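Synaptonemal complex protein 2 (Mus musculus, PDB 5IWZ) is a major component of the axial and lateral elements of meiotic synaptonemal complexes, required for SYCP3 insertion, normal chromosome synapsis and fertility. Local coordinates at residues A[59-62]-A[68-71]. Sequence-based numbering, arbitrary orientation.
Sequences RELN and TVSS
Glu60 and Val69 face each other where helix 49-63 ends and helix 66-79 begins, their CA atoms 6.2 Å apart. Val69 CG2 carries the apolar contact: it lies 3.6 Å from Glu60 CB and also packs on Leu61 CD2, the leucine and valine side chains crossing at about a right angle. A beta-branched residue suits this spot because its two methyls spread close to the backbone. With CG1 anti to the backbone N (chi1 172°), CG2 lies anti to the carbonyl carbon and meets both neighbours, and Met128 of helix 123-141 touches Leu61 and Val69 as well. Beside this apolar pair the glutamate chain bends at chi2 (-54°) and crosses Thr68 at about a right angle. Glu60 OE2 comes 3.0 Å from Thr68 OG1, yet the single hydroxyl proton also has Asp65 O, just before helix 66-79, within reach, and which acceptor it serves is left open. The other oxygen, OE1, is shared by Lys63, through a salt bridge, and Arg59. Arg59 NE reaches Glu60 OE1 at 2.8 Å, nearly along the C-O axis, and Arg59 NH2 joins at 3.1 Å from above the carboxylate plane, both nitrogens keeping the acceptor in the guanidinium plane. Arg59 also donates to Ala20 O and Leu21 O. Shortening Glu60 to alanine would keep only a beta methyl against Val69 and would probably leave Arg59 and Lys63 without their shared anion and the Thr68 hydroxyl without its carboxylate neighbour. Within this armadillo-repeat-like domain the tight turn between helices thus joins an apolar seam to a buried carboxylate, whose two cationic partners would be expected to favour its ionised form despite nearby Asp65.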
ATOM      1  N   ARG A  59      16.253  -1.189  18.994  1.00 24.37           N
ATOM      2  CA  ARG A  59      17.625  -1.625  18.741  1.00 29.13           C
ATOM      3  C   ARG A  59      17.784  -2.196  17.340  1.00 28.32           C
ATOM      4  O   ARG A  59      18.710  -1.830  16.609  1.00 27.59           O
ATOM      5  CB  ARG A  59      18.053  -2.665  19.760  1.00 29.59           C
ATOM      6  CG  ARG A  59      19.434  -3.208  19.478  1.00 33.78           C
ATOM      7  CD  ARG A  59      19.743  -4.349  20.417  1.00 41.89           C
ATOM      8  NE  ARG A  59      19.408  -5.661  19.865  1.00 36.35           N
ATOM      9  CZ  ARG A  59      19.301  -6.754  20.618  1.00 38.12           C
ATOM     10  NH1 ARG A  59      19.487  -6.656  21.928  1.00 30.40           N
ATOM     11  NH2 ARG A  59      19.003  -7.933  20.076  1.00 31.85           N
ATOM     12  N   GLU A  60      16.909  -3.130  16.960  1.00 28.40           N
ATOM     13  CA  GLU A  60      17.012  -3.739  15.633  1.00 28.32           C
ATOM     14  C   GLU A  60      16.799  -2.713  14.520  1.00 27.56           C
ATOM     15  O   GLU A  60      17.467  -2.777  13.486  1.00 31.06           O
ATOM     16  CB  GLU A  60      16.021  -4.901  15.512  1.00 21.06           C
ATOM     17  CG  GLU A  60      16.339  -6.060  16.475  1.00 29.94           C
ATOM     18  CD  GLU A  60      17.792  -6.569  16.324  1.00 30.00           C
ATOM     19  OE1 GLU A  60      18.565  -6.521  17.308  1.00 35.13           O
ATOM     20  OE2 GLU A  60      18.172  -6.969  15.202  1.00 30.91           O
ATOM     21  N   LEU A  61      15.880  -1.758  14.711  1.00 25.85           N
ATOM     22  CA  LEU A  61      15.750  -0.662  13.748  1.00 26.86           C
ATOM     23  C   LEU A  61      17.055   0.121  13.632  1.00 29.97           C
ATOM     24  O   LEU A  61      17.529   0.390  12.523  1.00 26.70           O
ATOM     25  CB  LEU A  61      14.590   0.261  14.144  1.00 23.98           C
ATOM     26  CG  LEU A  61      13.203  -0.377  13.942  1.00 23.25           C
ATOM     27  CD1 LEU A  61      12.076   0.482  14.504  1.00 22.52           C
ATOM     28  CD2 LEU A  61      12.989  -0.632  12.445  1.00 31.26           C
ATOM     29  N   ASN A  62      17.660   0.482  14.781  1.00 26.75           N
ATOM     30  CA  ASN A  62      18.940   1.192  14.780  1.00 33.76           C
ATOM     31  C   ASN A  62      20.030   0.413  14.047  1.00 40.70           C
ATOM     32  O   ASN A  62      20.904   1.013  13.404  1.00 39.22           O
ATOM     33  CB  ASN A  62      19.387   1.480  16.218  1.00 34.30           C
ATOM     34  CG  ASN A  62      18.691   2.699  16.807  1.00 47.06           C
ATOM     35  OD1 ASN A  62      18.119   3.508  16.077  1.00 48.08           O
ATOM     36  ND2 ASN A  62      18.746   2.844  18.133  1.00 49.69           N
ATOM     37  N   THR A  68      14.586  -8.907  10.802  1.00 25.19           N
ATOM     38  CA  THR A  68      14.345  -9.294  12.186  1.00 18.23           C
ATOM     39  C   THR A  68      13.278  -8.417  12.849  1.00 21.73           C
ATOM     40  O   THR A  68      12.496  -8.928  13.657  1.00 21.10           O
ATOM     41  CB  THR A  68      15.649  -9.317  12.984  1.00 33.83           C
ATOM     42  OG1 THR A  68      15.995  -8.002  13.420  1.00 49.41           O
ATOM     43  CG2 THR A  68      16.759  -9.911  12.123  1.00 23.59           C
ATOM     44  N   VAL A  69      13.183  -7.126  12.505  1.00 23.69           N
ATOM     45  CA  VAL A  69      12.051  -6.322  12.999  1.00 23.41           C
ATOM     46  C   VAL A  69      10.728  -6.957  12.574  1.00 20.31           C
ATOM     47  O   VAL A  69       9.795  -7.089  13.379  1.00 25.15           O
ATOM     48  CB  VAL A  69      12.162  -4.859  12.524  1.00 22.30           C
ATOM     49  CG1 VAL A  69      10.886  -4.061  12.862  1.00 22.45           C
ATOM     50  CG2 VAL A  69      13.375  -4.167  13.184  1.00 23.64           C
ATOM     51  N   SER A  70      10.636  -7.371  11.302  1.00 25.74           N
ATOM     52  CA  SER A  70       9.451  -8.064  10.798  1.00 26.85           C
ATOM     53  C   SER A  70       9.087  -9.259  11.667  1.00 20.82           C
ATOM     54  O   SER A  70       7.914  -9.457  12.005  1.00 24.10           O
ATOM     55  CB  SER A  70       9.676  -8.547   9.351  1.00 27.34           C
ATOM     56  OG  SER A  70       9.435  -7.528   8.392  1.00 33.32           O
ATOM     57  N   SER A  71      10.080 -10.092  12.006  1.00 19.85           N
ATOM     58  CA  SER A  71       9.785 -11.298  12.778  1.00 24.05           C
ATOM     59  C   SER A  71       9.219 -10.946  14.153  1.00 22.88           C
ATOM     60  O   SER A  71       8.316 -11.627  14.656  1.00 27.81           O
ATOM     61  CB  SER A  71      11.034 -12.189  12.893  1.00 26.73           C
ATOM     62  OG  SER A  71      11.999 -11.665  13.801  1.00 32.94           O
TER